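Local coordinates for protein L-ribulose 3-epimerase (Mesorhizobium loti, PDB 3VYL) that interconverts ketose sugars by epimerisation at C3, acting most efficiently on L-ribulose, and binds a manganese ion within a TIM barrel, at residues 4-9 with 238-243; 33-38 with 59-64; 203-208 with 232-237. All blocks are in the same frame, centred on the assembly; numbering follows the deposited sequence.

Contact 1. Residues 4-9 with 238-243; sequences IGIHSF and LSFESF. With MN (manganese (II) ion), chain I.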
ATOM      1  N   ILE A   4     -21.041 -12.730  10.019  1.00 39.55           N
ATOM      2  CA  ILE A   4     -20.671 -11.493   9.422  1.00 38.07           C
ATOM      3  C   ILE A   4     -21.885 -10.647   9.561  1.00 37.17           C
ATOM      4  O   ILE A   4     -22.920 -10.938   9.046  1.00 35.83           O
ATOM      5  CB  ILE A   4     -20.293 -11.673   7.971  1.00 38.28           C
ATOM      6  CG1 ILE A   4     -19.112 -12.599   7.900  1.00 38.59           C
ATOM      7  CG2 ILE A   4     -19.869 -10.373   7.365  1.00 38.59           C
ATOM      8  CD1 ILE A   4     -18.294 -12.414   6.675  1.00 39.08           C
ATOM      9  N   GLY A   5     -21.739  -9.603  10.321  1.00 35.83           N
ATOM     10  CA  GLY A   5     -22.877  -8.750  10.621  1.00 35.79           C
ATOM     11  C   GLY A   5     -22.904  -7.390   9.954  1.00 35.63           C
ATOM     12  O   GLY A   5     -22.043  -7.047   9.140  1.00 35.79           O
ATOM     13  N   ILE A   6     -23.915  -6.616  10.326  1.00 35.34           N
ATOM     14  CA  ILE A   6     -24.116  -5.254   9.845  1.00 34.05           C
ATOM     15  C   ILE A   6     -24.854  -4.503  10.959  1.00 33.83           C
ATOM     16  O   ILE A   6     -25.670  -5.083  11.670  1.00 34.24           O
ATOM     17  CB  ILE A   6     -24.905  -5.252   8.511  1.00 33.72           C
ATOM     18  CG1 ILE A   6     -24.962  -3.847   7.895  1.00 34.41           C
ATOM     19  CG2 ILE A   6     -26.297  -5.856   8.690  1.00 32.56           C
ATOM     20  CD1 ILE A   6     -25.510  -3.809   6.481  1.00 31.96           C
ATOM     21  N   HIS A   7     -24.549  -3.225  11.130  1.00 34.50           N
ATOM     22  CA  HIS A   7     -25.199  -2.411  12.150  1.00 34.22           C
ATOM     23  C   HIS A   7     -26.569  -1.992  11.690  1.00 34.35           C
ATOM     24  O   HIS A   7     -26.738  -1.542  10.557  1.00 33.50           O
ATOM     25  CB  HIS A   7     -24.357  -1.187  12.465  1.00 34.33           C
ATOM     26  CG  HIS A   7     -24.704  -0.538  13.778  1.00 37.13           C
ATOM     27  ND1 HIS A   7     -23.836  -0.478  14.806  1.00 38.94           N
ATOM     28  CD2 HIS A   7     -25.877   0.073  14.214  1.00 36.72           C
ATOM     29  CE1 HIS A   7     -24.421   0.142  15.849  1.00 40.96           C
ATOM     30  NE2 HIS A   7     -25.673   0.477  15.483  1.00 40.05           N
ATOM     31  N   SER A   8     -27.561  -2.138  12.565  1.00 34.46           N
ATOM     32  CA  SER A   8     -28.949  -1.791  12.230  1.00 34.44           C
ATOM     33  C   SER A   8     -29.070  -0.402  11.611  1.00 35.09           C
ATOM     34  O   SER A   8     -29.856  -0.193  10.674  1.00 34.97           O
ATOM     35  CB  SER A   8     -29.873  -1.910  13.452  1.00 33.16           C
ATOM     36  OG  SER A   8     -29.310  -1.323  14.617  1.00 32.84           O
ATOM     37  N   PHE A   9     -28.272   0.536  12.118  1.00 35.56           N
ATOM     38  CA  PHE A   9     -28.375   1.932  11.713  1.00 35.24           C
ATOM     39  C   PHE A   9     -27.962   2.197  10.275  1.00 35.27           C
ATOM     40  O   PHE A   9     -28.087   3.322   9.814  1.00 37.66           O
ATOM     41  CB  PHE A   9     -27.617   2.853  12.672  1.00 37.11           C
ATOM     42  CG  PHE A   9     -28.206   2.923  14.058  1.00 38.91           C
ATOM     43  CD1 PHE A   9     -29.426   2.317  14.362  1.00 39.75           C
ATOM     44  CD2 PHE A   9     -27.548   3.625  15.058  1.00 40.45           C
ATOM     45  CE1 PHE A   9     -29.963   2.392  15.639  1.00 40.44           C
ATOM     46  CE2 PHE A   9     -28.081   3.704  16.336  1.00 41.40           C
ATOM     47  CZ  PHE A   9     -29.291   3.088  16.626  1.00 39.91           C
ATOM     48  N   LEU A 238     -17.667 -10.278  13.048  1.00 35.40           N
ATOM     49  CA  LEU A 238     -17.308  -8.924  12.661  1.00 36.75           C
ATOM     50  C   LEU A 238     -18.432  -8.305  11.852  1.00 36.20           C
ATOM     51  O   LEU A 238     -19.145  -9.012  11.129  1.00 37.87           O
ATOM     52  CB  LEU A 238     -15.983  -8.888  11.891  1.00 37.77           C
ATOM     53  CG  LEU A 238     -15.778  -9.739  10.643  1.00 38.63           C
ATOM     54  CD1 LEU A 238     -16.353  -9.053   9.415  1.00 38.64           C
ATOM     55  CD2 LEU A 238     -14.285  -9.959  10.471  1.00 40.67           C
ATOM     56  N   SER A 239     -18.593  -6.991  11.965  1.00 33.83           N
ATOM     57  CA  SER A 239     -19.713  -6.339  11.300  1.00 32.57           C
ATOM     58  C   SER A 239     -19.353  -5.094  10.539  1.00 30.42           C
ATOM     59  O   SER A 239     -18.463  -4.350  10.935  1.00 30.99           O
ATOM     60  CB  SER A 239     -20.808  -6.014  12.301  1.00 32.27           C
ATOM     61  OG  SER A 239     -21.433  -7.216  12.664  1.00 34.66           O
ATOM     62  N   PHE A 240     -20.084  -4.883   9.452  1.00 27.94           N
ATOM     63  CA  PHE A 240     -19.971  -3.692   8.635  1.00 27.20           C
ATOM     64  C   PHE A 240     -20.668  -2.516   9.305  1.00 27.71           C
ATOM     65  O   PHE A 240     -21.746  -2.673   9.869  1.00 28.33           O
ATOM     66  CB  PHE A 240     -20.585  -3.971   7.267  1.00 25.56           C
ATOM     67  CG  PHE A 240     -20.685  -2.764   6.384  1.00 25.50           C
ATOM     68  CD1 PHE A 240     -19.560  -1.970   6.119  1.00 24.87           C
ATOM     69  CD2 PHE A 240     -21.894  -2.432   5.789  1.00 24.28           C
ATOM     70  CE1 PHE A 240     -19.648  -0.872   5.285  1.00 23.46           C
ATOM     71  CE2 PHE A 240     -21.985  -1.328   4.962  1.00 24.50           C
ATOM     72  CZ  PHE A 240     -20.860  -0.551   4.705  1.00 23.83           C
ATOM     73  N   GLU A 241     -20.055  -1.339   9.222  1.00 28.42           N
ATOM     74  CA  GLU A 241     -20.533  -0.131   9.910  1.00 28.93           C
ATOM     75  C   GLU A 241     -20.390   1.078   8.963  1.00 28.48           C
ATOM     76  O   GLU A 241     -19.322   1.324   8.405  1.00 26.48           O
ATOM     77  CB  GLU A 241     -19.718   0.079  11.198  1.00 28.76           C
ATOM     78  CG  GLU A 241     -20.355   0.944  12.277  1.00 29.37           C
ATOM     79  CD  GLU A 241     -19.436   1.206  13.476  1.00 30.55           C
ATOM     80  OE1 GLU A 241     -19.890   1.839  14.449  1.00 34.57           O
ATOM     81  OE2 GLU A 241     -18.261   0.801  13.481  1.00 29.19           O
ATOM     82  N   SER A 242     -21.495   1.724   8.639  1.00 29.63           N
ATOM     83  CA  SER A 242     -21.516   2.941   7.846  1.00 31.33           C
ATOM     84  C   SER A 242     -22.780   3.706   8.166  1.00 34.19           C
ATOM     85  O   SER A 242     -23.818   3.132   8.231  1.00 34.69           O
ATOM     86  CB  SER A 242     -21.479   2.575   6.383  1.00 30.28           C
ATOM     87  OG  SER A 242     -21.345   3.676   5.557  1.00 30.98           O
ATOM     88  N   PHE A 243     -22.722   5.010   8.340  1.00 37.77           N
ATOM     89  CA  PHE A 243     -23.927   5.734   8.729  1.00 40.44           C
ATOM     90  C   PHE A 243     -24.279   6.888   7.789  1.00 43.31           C
ATOM     91  O   PHE A 243     -23.412   7.397   7.047  1.00 44.33           O
ATOM     92  CB  PHE A 243     -23.833   6.193  10.192  1.00 41.19           C
ATOM     93  CG  PHE A 243     -23.592   5.068  11.182  1.00 41.76           C
ATOM     94  CD1 PHE A 243     -24.436   3.947  11.226  1.00 41.76           C
ATOM     95  CD2 PHE A 243     -22.531   5.134  12.085  1.00 40.32           C
ATOM     96  CE1 PHE A 243     -24.213   2.919  12.139  1.00 40.08           C
ATOM     97  CE2 PHE A 243     -22.311   4.111  13.002  1.00 39.30           C
ATOM     98  CZ  PHE A 243     -23.153   3.009  13.033  1.00 39.74           C
TER
HETATM   99 MN    MN I1001     -17.619   0.888  15.774  1.00 21.12          MN
HETATM  100  O   HOH W   1     -18.585   2.926  16.501  1.00 31.83           O
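G5 N gives its hydrogen to L238 O at 2.8 Å, nearly straight at 171°, and opens the parallel ladder by which strand 238-240 meets strand 4-7 and closes the eight-stranded TIM barrel. The ladder continues with F240 N to G5 O and ends with H7 N to F240 O at 3.1 Å, a bond that comes in almost along the C=O axis. On the helix side of the sheet, I6 and F240 run side by side, and I6 CD1 lies in the plane of the F240 ring at its edge, 3.9 Å from CD2. Both residues also touch helix 266-292. On the other face, S239 OG sits over G5, where no side chain stands in its way, and its hydrogen bond is to the hydroxyl of Y204. Toward the C-terminal side of both segments the contact turns aromatic. The F243 ring sends its CE1-CZ edge against the face of H7 in a T-shaped stack, centroids 5.2 Å apart, with CZ over the middle of the imidazole. The same CE1 also packs on F9 CB, so one atom touches both residues. With CG beside its backbone N (chi1 -57°), F243 can reach back across to segment 4-9. E241 stretches from the barrel mouth toward the manganese ion, which D180, H206 and E147 also bind. R212 forms a long, weak ion pair with OE1 of E241. In the E241 carboxylate, OE2 ligates manganese at 2.4 Å; OE1 lies farther from the ion, at 2.8 Å, and accepts a hydrogen bond of 2.7 Å from the metal-bound water.

Contact 2. Residues 33-38 with 59-64; sequences DLIEFS and LGVAIS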
ATOM      1  N   ASP A  33     -25.505 -12.313   8.165  1.00 35.73           N
ATOM      2  CA  ASP A  33     -26.173 -13.244   9.070  1.00 36.87           C
ATOM      3  C   ASP A  33     -25.993 -12.911  10.551  1.00 36.21           C
ATOM      4  O   ASP A  33     -26.137 -13.771  11.427  1.00 37.00           O
ATOM      5  CB  ASP A  33     -25.836 -14.705   8.740  1.00 40.32           C
ATOM      6  CG  ASP A  33     -24.364 -14.919   8.460  1.00 44.08           C
ATOM      7  OD1 ASP A  33     -23.531 -14.527   9.315  1.00 43.07           O
ATOM      8  OD2 ASP A  33     -24.049 -15.488   7.384  1.00 45.40           O
ATOM      9  N   LEU A  34     -25.700 -11.647  10.822  1.00 34.75           N
ATOM     10  CA  LEU A  34     -25.879 -11.095  12.160  1.00 33.50           C
ATOM     11  C   LEU A  34     -26.491  -9.698  12.033  1.00 33.83           C
ATOM     12  O   LEU A  34     -26.417  -9.077  10.961  1.00 32.79           O
ATOM     13  CB  LEU A  34     -24.556 -11.064  12.918  1.00 31.44           C
ATOM     14  CG  LEU A  34     -24.569 -10.592  14.371  1.00 31.13           C
ATOM     15  CD1 LEU A  34     -23.680 -11.481  15.221  1.00 30.68           C
ATOM     16  CD2 LEU A  34     -24.112  -9.139  14.465  1.00 32.29           C
ATOM     17  N   ILE A  35     -27.127  -9.237  13.111  1.00 33.48           N
ATOM     18  CA  ILE A  35     -27.612  -7.860  13.213  1.00 32.46           C
ATOM     19  C   ILE A  35     -27.139  -7.249  14.518  1.00 32.69           C
ATOM     20  O   ILE A  35     -27.197  -7.884  15.574  1.00 34.22           O
ATOM     21  CB  ILE A  35     -29.162  -7.740  13.048  1.00 33.26           C
ATOM     22  CG1 ILE A  35     -29.612  -6.271  12.902  1.00 33.23           C
ATOM     23  CG2 ILE A  35     -29.916  -8.409  14.195  1.00 32.25           C
ATOM     24  CD1 ILE A  35     -29.192  -5.602  11.610  1.00 32.62           C
ATOM     25  N   GLU A  36     -26.638  -6.027  14.431  1.00 33.53           N
ATOM     26  CA  GLU A  36     -26.235  -5.278  15.605  1.00 34.56           C
ATOM     27  C   GLU A  36     -27.238  -4.158  15.866  1.00 35.51           C
ATOM     28  O   GLU A  36     -27.519  -3.329  14.991  1.00 34.55           O
ATOM     29  CB  GLU A  36     -24.828  -4.716  15.400  1.00 36.03           C
ATOM     30  CG  GLU A  36     -24.220  -3.959  16.580  1.00 35.80           C
ATOM     31  CD  GLU A  36     -22.769  -3.609  16.323  1.00 36.21           C
ATOM     32  OE1 GLU A  36     -22.204  -4.197  15.378  1.00 37.36           O
ATOM     33  OE2 GLU A  36     -22.188  -2.766  17.044  1.00 34.32           O
ATOM     34  N   PHE A  37     -27.759  -4.108  17.072  1.00 35.85           N
ATOM     35  CA  PHE A  37     -28.699  -3.102  17.469  1.00 36.82           C
ATOM     36  C   PHE A  37     -28.021  -2.236  18.471  1.00 40.00           C
ATOM     37  O   PHE A  37     -27.318  -2.732  19.264  1.00 38.06           O
ATOM     38  CB  PHE A  37     -29.919  -3.758  18.090  1.00 34.48           C
ATOM     39  CG  PHE A  37     -30.853  -4.373  17.098  1.00 32.80           C
ATOM     40  CD1 PHE A  37     -31.457  -3.612  16.155  1.00 31.99           C
ATOM     41  CD2 PHE A  37     -31.128  -5.693  17.136  1.00 31.46           C
ATOM     42  CE1 PHE A  37     -32.302  -4.148  15.249  1.00 32.10           C
ATOM     43  CE2 PHE A  37     -31.983  -6.245  16.249  1.00 31.58           C
ATOM     44  CZ  PHE A  37     -32.568  -5.474  15.297  1.00 32.47           C
ATOM     45  N   SER A  38     -28.147  -0.926  18.337  1.00 48.11           N
ATOM     46  CA  SER A  38     -27.633   0.052  19.294  1.00 55.76           C
ATOM     47  C   SER A  38     -28.243   0.246  20.662  1.00 59.73           C
ATOM     48  O   SER A  38     -27.542   0.478  21.606  1.00 60.39           O
ATOM     49  CB  SER A  38     -27.717   1.423  18.704  1.00 61.66           C
ATOM     50  OG  SER A  38     -28.432   2.266  19.607  1.00 67.12           O
ATOM     51  N   LEU A  59     -30.497 -15.339  12.017  1.00 42.73           N
ATOM     52  CA  LEU A  59     -29.557 -14.293  12.337  1.00 38.57           C
ATOM     53  C   LEU A  59     -29.108 -14.448  13.776  1.00 36.60           C
ATOM     54  O   LEU A  59     -29.843 -14.974  14.604  1.00 37.07           O
ATOM     55  CB  LEU A  59     -30.234 -12.931  12.131  1.00 38.66           C
ATOM     56  CG  LEU A  59     -30.214 -12.163  10.798  1.00 37.50           C
ATOM     57  CD1 LEU A  59     -29.932 -13.009   9.570  1.00 37.35           C
ATOM     58  CD2 LEU A  59     -31.497 -11.362  10.614  1.00 36.64           C
ATOM     59  N   GLY A  60     -27.885 -14.014  14.061  1.00 36.47           N
ATOM     60  CA  GLY A  60     -27.438 -13.777  15.436  1.00 34.26           C
ATOM     61  C   GLY A  60     -27.631 -12.301  15.749  1.00 34.41           C
ATOM     62  O   GLY A  60     -28.078 -11.523  14.898  1.00 32.55           O
ATOM     63  N   VAL A  61     -27.282 -11.904  16.965  1.00 34.69           N
ATOM     64  CA  VAL A  61     -27.509 -10.530  17.391  1.00 35.46           C
ATOM     65  C   VAL A  61     -26.433 -10.066  18.377  1.00 35.18           C
ATOM     66  O   VAL A  61     -25.998 -10.814  19.249  1.00 33.02           O
ATOM     67  CB  VAL A  61     -28.965 -10.323  17.929  1.00 37.23           C
ATOM     68  CG1 VAL A  61     -29.259 -11.214  19.137  1.00 36.79           C
ATOM     69  CG2 VAL A  61     -29.251  -8.852  18.241  1.00 37.11           C
ATOM     70  N   ALA A  62     -25.978  -8.833  18.201  1.00 36.70           N
ATOM     71  CA  ALA A  62     -25.114  -8.198  19.184  1.00 36.78           C
ATOM     72  C   ALA A  62     -25.726  -6.850  19.539  1.00 36.54           C
ATOM     73  O   ALA A  62     -26.438  -6.255  18.732  1.00 38.44           O
ATOM     74  CB  ALA A  62     -23.719  -8.024  18.624  1.00 36.02           C
ATOM     75  N   ILE A  63     -25.475  -6.377  20.749  1.00 34.45           N
ATOM     76  CA  ILE A  63     -25.881  -5.034  21.108  1.00 34.72           C
ATOM     77  C   ILE A  63     -24.655  -4.166  21.430  1.00 36.08           C
ATOM     78  O   ILE A  63     -23.773  -4.557  22.213  1.00 35.78           O
ATOM     79  CB  ILE A  63     -26.886  -5.013  22.287  1.00 34.34           C
ATOM     80  CG1 ILE A  63     -28.025  -6.023  22.080  1.00 33.30           C
ATOM     81  CG2 ILE A  63     -27.428  -3.602  22.507  1.00 34.48           C
ATOM     82  CD1 ILE A  63     -29.041  -5.665  21.011  1.00 32.35           C
ATOM     83  N   SER A  64     -24.611  -2.990  20.807  1.00 35.56           N
ATOM     84  CA  SER A  64     -23.572  -2.014  21.068  1.00 34.49           C
ATOM     85  C   SER A  64     -24.228  -0.734  21.509  1.00 35.15           C
ATOM     86  O   SER A  64     -25.266  -0.355  20.976  1.00 36.28           O
ATOM     87  CB  SER A  64     -22.772  -1.741  19.799  1.00 34.50           C
ATOM     88  OG  SER A  64     -23.578  -1.084  18.831  1.00 33.61           O
TER
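E36 and S64, two positions apart in register, meet through their side chains: S64 OG donates to E36 OE2 at 2.8 Å, on the anti lone pair directed away from OE1. E36 reaches this point with CG anti to the backbone N (chi1 -177°) and an extended chain beyond, which carries the carboxylate up the barrel interior. Its OE1 is taken by Y204 OH and by NE2 of the manganese ligand H206. Lower on this face, L34 extends over the backbone of G60 and V61, and its CD2 lies 4.3 Å from A62 CB. The opposite face is apolar and turned to helices 17-30 and 78-98. There the F37 ring meets V61 CG2 at its edge, 3.8 Å from CD2, and I35 CG1 lies above one ring face, toward its rim. F37 CB packs on I63 CD1 at 3.6 Å; with its chi1 of -48°, I63 sets CG1 beside its own backbone N and CG2 against F37 O. Five backbone bonds tie the strands in parallel, from G60 N to D33 O through to S64 N to F37 O. With helix 47-57 between them, these neighbouring strands form a classic beta-alpha-beta unit of the TIM barrel, whose inner face here supports a metal ligand.

Contact 3. Residues 203-208 with 232-237; sequences GYVHIG and IGYADD. With MN (manganese (II) ion), chain I.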
ATOM      1  N   GLY A 203     -12.706  -9.675  20.930  1.00 31.65           N
ATOM      2  CA  GLY A 203     -14.049 -10.237  20.996  1.00 31.41           C
ATOM      3  C   GLY A 203     -14.978  -9.862  19.860  1.00 31.94           C
ATOM      4  O   GLY A 203     -15.953 -10.570  19.588  1.00 31.79           O
ATOM      5  N   TYR A 204     -14.691  -8.754  19.184  1.00 31.15           N
ATOM      6  CA  TYR A 204     -15.583  -8.275  18.127  1.00 30.36           C
ATOM      7  C   TYR A 204     -14.862  -7.269  17.223  1.00 30.88           C
ATOM      8  O   TYR A 204     -13.952  -6.556  17.673  1.00 31.64           O
ATOM      9  CB  TYR A 204     -16.826  -7.653  18.778  1.00 29.66           C
ATOM     10  CG  TYR A 204     -18.045  -7.460  17.903  1.00 29.00           C
ATOM     11  CD1 TYR A 204     -18.726  -6.243  17.911  1.00 29.17           C
ATOM     12  CD2 TYR A 204     -18.538  -8.491  17.093  1.00 28.53           C
ATOM     13  CE1 TYR A 204     -19.855  -6.045  17.135  1.00 29.17           C
ATOM     14  CE2 TYR A 204     -19.661  -8.300  16.305  1.00 29.43           C
ATOM     15  CZ  TYR A 204     -20.321  -7.073  16.333  1.00 30.27           C
ATOM     16  OH  TYR A 204     -21.440  -6.851  15.553  1.00 30.23           O
ATOM     17  N   VAL A 205     -15.259  -7.209  15.953  1.00 29.79           N
ATOM     18  CA  VAL A 205     -14.635  -6.276  15.007  1.00 29.78           C
ATOM     19  C   VAL A 205     -15.657  -5.491  14.185  1.00 30.19           C
ATOM     20  O   VAL A 205     -16.619  -6.065  13.662  1.00 31.80           O
ATOM     21  CB  VAL A 205     -13.644  -7.002  14.052  1.00 28.67           C
ATOM     22  CG1 VAL A 205     -13.267  -6.112  12.872  1.00 27.00           C
ATOM     23  CG2 VAL A 205     -12.400  -7.453  14.810  1.00 28.03           C
ATOM     24  N   HIS A 206     -15.443  -4.180  14.067  1.00 29.36           N
ATOM     25  CA  HIS A 206     -16.192  -3.378  13.101  1.00 28.54           C
ATOM     26  C   HIS A 206     -15.380  -3.116  11.873  1.00 27.24           C
ATOM     27  O   HIS A 206     -14.277  -2.579  11.948  1.00 28.16           O
ATOM     28  CB  HIS A 206     -16.613  -2.044  13.696  1.00 30.89           C
ATOM     29  CG  HIS A 206     -17.891  -2.093  14.498  1.00 32.66           C
ATOM     30  ND1 HIS A 206     -18.159  -1.203  15.477  1.00 34.14           N
ATOM     31  CD2 HIS A 206     -18.983  -2.958  14.440  1.00 32.16           C
ATOM     32  CE1 HIS A 206     -19.362  -1.484  16.019  1.00 34.18           C
ATOM     33  NE2 HIS A 206     -19.861  -2.562  15.388  1.00 33.35           N
ATOM     34  N   ILE A 207     -15.920  -3.491  10.726  1.00 26.02           N
ATOM     35  CA  ILE A 207     -15.358  -3.112   9.447  1.00 25.14           C
ATOM     36  C   ILE A 207     -16.015  -1.806   8.992  1.00 24.49           C
ATOM     37  O   ILE A 207     -17.224  -1.742   8.802  1.00 24.77           O
ATOM     38  CB  ILE A 207     -15.560  -4.235   8.407  1.00 25.48           C
ATOM     39  CG1 ILE A 207     -14.822  -5.502   8.852  1.00 26.86           C
ATOM     40  CG2 ILE A 207     -15.097  -3.812   7.017  1.00 25.55           C
ATOM     41  CD1 ILE A 207     -13.341  -5.333   9.143  1.00 26.59           C
ATOM     42  N   GLY A 208     -15.208  -0.764   8.837  1.00 23.66           N
ATOM     43  CA  GLY A 208     -15.685   0.528   8.371  1.00 22.74           C
ATOM     44  C   GLY A 208     -14.562   1.240   7.653  1.00 22.08           C
ATOM     45  O   GLY A 208     -13.427   1.174   8.087  1.00 22.42           O
ATOM     46  N   ILE A 232      -3.746 -14.292  12.901  1.00 29.61           N
ATOM     47  CA  ILE A 232      -4.037 -14.594  14.305  1.00 29.86           C
ATOM     48  C   ILE A 232      -5.147 -15.643  14.438  1.00 30.68           C
ATOM     49  O   ILE A 232      -5.507 -16.013  15.549  1.00 29.47           O
ATOM     50  CB  ILE A 232      -4.396 -13.328  15.149  1.00 28.86           C
ATOM     51  CG1 ILE A 232      -5.660 -12.635  14.624  1.00 28.78           C
ATOM     52  CG2 ILE A 232      -3.237 -12.347  15.197  1.00 28.26           C
ATOM     53  CD1 ILE A 232      -6.405 -11.843  15.674  1.00 28.51           C
ATOM     54  N   GLY A 233      -5.683 -16.110  13.305  1.00 31.92           N
ATOM     55  CA  GLY A 233      -6.767 -17.106  13.293  1.00 32.42           C
ATOM     56  C   GLY A 233      -8.020 -16.635  14.025  1.00 34.50           C
ATOM     57  O   GLY A 233      -8.551 -17.338  14.891  1.00 35.67           O
ATOM     58  N   TYR A 234      -8.484 -15.433  13.683  1.00 33.77           N
ATOM     59  CA  TYR A 234      -9.643 -14.838  14.325  1.00 32.66           C
ATOM     60  C   TYR A 234     -10.902 -15.553  13.856  1.00 32.73           C
ATOM     61  O   TYR A 234     -11.183 -15.618  12.661  1.00 31.60           O
ATOM     62  CB  TYR A 234      -9.705 -13.338  14.035  1.00 31.23           C
ATOM     63  CG  TYR A 234     -10.898 -12.634  14.641  1.00 31.24           C
ATOM     64  CD1 TYR A 234     -10.903 -12.256  15.987  1.00 31.09           C
ATOM     65  CD2 TYR A 234     -12.026 -12.343  13.869  1.00 29.76           C
ATOM     66  CE1 TYR A 234     -11.998 -11.609  16.538  1.00 30.66           C
ATOM     67  CE2 TYR A 234     -13.117 -11.698  14.411  1.00 28.81           C
ATOM     68  CZ  TYR A 234     -13.094 -11.328  15.737  1.00 29.96           C
ATOM     69  OH  TYR A 234     -14.181 -10.684  16.277  1.00 32.48           O
ATOM     70  N   ALA A 235     -11.645 -16.107  14.807  1.00 33.76           N
ATOM     71  CA  ALA A 235     -12.755 -16.991  14.459  1.00 35.96           C
ATOM     72  C   ALA A 235     -14.089 -16.513  15.010  1.00 35.27           C
ATOM     73  O   ALA A 235     -14.989 -17.315  15.237  1.00 35.64           O
ATOM     74  CB  ALA A 235     -12.461 -18.405  14.934  1.00 34.67           C
ATOM     75  N   ASP A 236     -14.207 -15.205  15.215  1.00 35.01           N
ATOM     76  CA  ASP A 236     -15.377 -14.621  15.860  1.00 34.87           C
ATOM     77  C   ASP A 236     -16.077 -13.635  14.923  1.00 36.47           C
ATOM     78  O   ASP A 236     -15.697 -13.492  13.759  1.00 36.39           O
ATOM     79  CB  ASP A 236     -14.989 -13.962  17.191  1.00 32.84           C
ATOM     80  CG  ASP A 236     -16.010 -14.218  18.289  1.00 33.51           C
ATOM     81  OD1 ASP A 236     -17.231 -14.228  18.000  1.00 33.35           O
ATOM     82  OD2 ASP A 236     -15.595 -14.410  19.449  1.00 32.22           O
ATOM     83  N   ASP A 237     -17.113 -12.974  15.427  1.00 38.52           N
ATOM     84  CA  ASP A 237     -17.956 -12.112  14.598  1.00 38.10           C
ATOM     85  C   ASP A 237     -17.280 -10.791  14.210  1.00 36.86           C
ATOM     86  O   ASP A 237     -16.436 -10.254  14.944  1.00 33.45           O
ATOM     87  CB  ASP A 237     -19.281 -11.801  15.308  1.00 39.23           C
ATOM     88  CG  ASP A 237     -20.064 -13.048  15.689  1.00 40.59           C
ATOM     89  OD1 ASP A 237     -20.087 -14.033  14.914  1.00 40.80           O
ATOM     90  OD2 ASP A 237     -20.685 -13.019  16.772  1.00 41.31           O
TER
HETATM   91 MN    MN I1001     -17.619   0.888  15.774  1.00 21.12          MN
HETATM   92  O   HOH W   1     -18.585   2.926  16.501  1.00 31.83           O
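Y204 and V205 meet Y234 and D237 in a buried strand-to-loop contact at the base of the barrel, where the loop after helix 222-231 approaches strand 202-207 at a steep angle and leads into strand 238-240. The main-chain oxygen of D237 is its hub. Y234 OH donates to D237 O at 2.7 Å, within the loop, and V205 N adds a weak bond to the same oxygen at 3.4 Å. The phenol oxygen also lies 3.3 Å from Y204 CA. Y234 extends from the loop toward the strand because a chi1 of 179° turns its ring away from the main-chain N, and V205 CG2 comes within 4.0 Å of CZ; the two side chains lie antiparallel, each running past the other. The amide N of D236 stands over one face of the Y234 ring, offset to its rim. A leucine at Y234 would probably deprive D237 O of its hydroxyl donor and open a gap beside V205 CG2. Farther inward, D237 CB lies in the plane of the Y204 ring at its edge, 3.7 Å from CE2, with the carboxylate plane perpendicular to the ring. D237 N is held by D236 OD1, which also forms a salt bridge with K102, while D237 OD1 takes a hydrogen bond from the backbone N of R3. Farther along the strand, H206 ND1 binds manganese at 2.2 Å. The loop begins in a Schellman motif at G233, and the whole is the helix-to-strand return of a beta-alpha-beta crossover in a TIM barrel.

All three contacts are largely buried and belong to one closed sheet, but they serve different parts of it. Contacts 1 and 2 are strand-to-strand ladders; contact 3 relies mostly on side chains and one shared carbonyl, and its loop has exposed residues. Strands 4-7 and 34-37 are neighbours, with probable bonds S8 N to E36 O and I4 O to D33 N linking contacts 1 and 2. Strands 238-240 and 202-207 join contact 1 to contact 3 in the same way. Contacts 1 and 3 each supply a ligand, E241 and H206, to one manganese ion, whereas contact 2 offers a second-shell carboxylate, E36, behind H206.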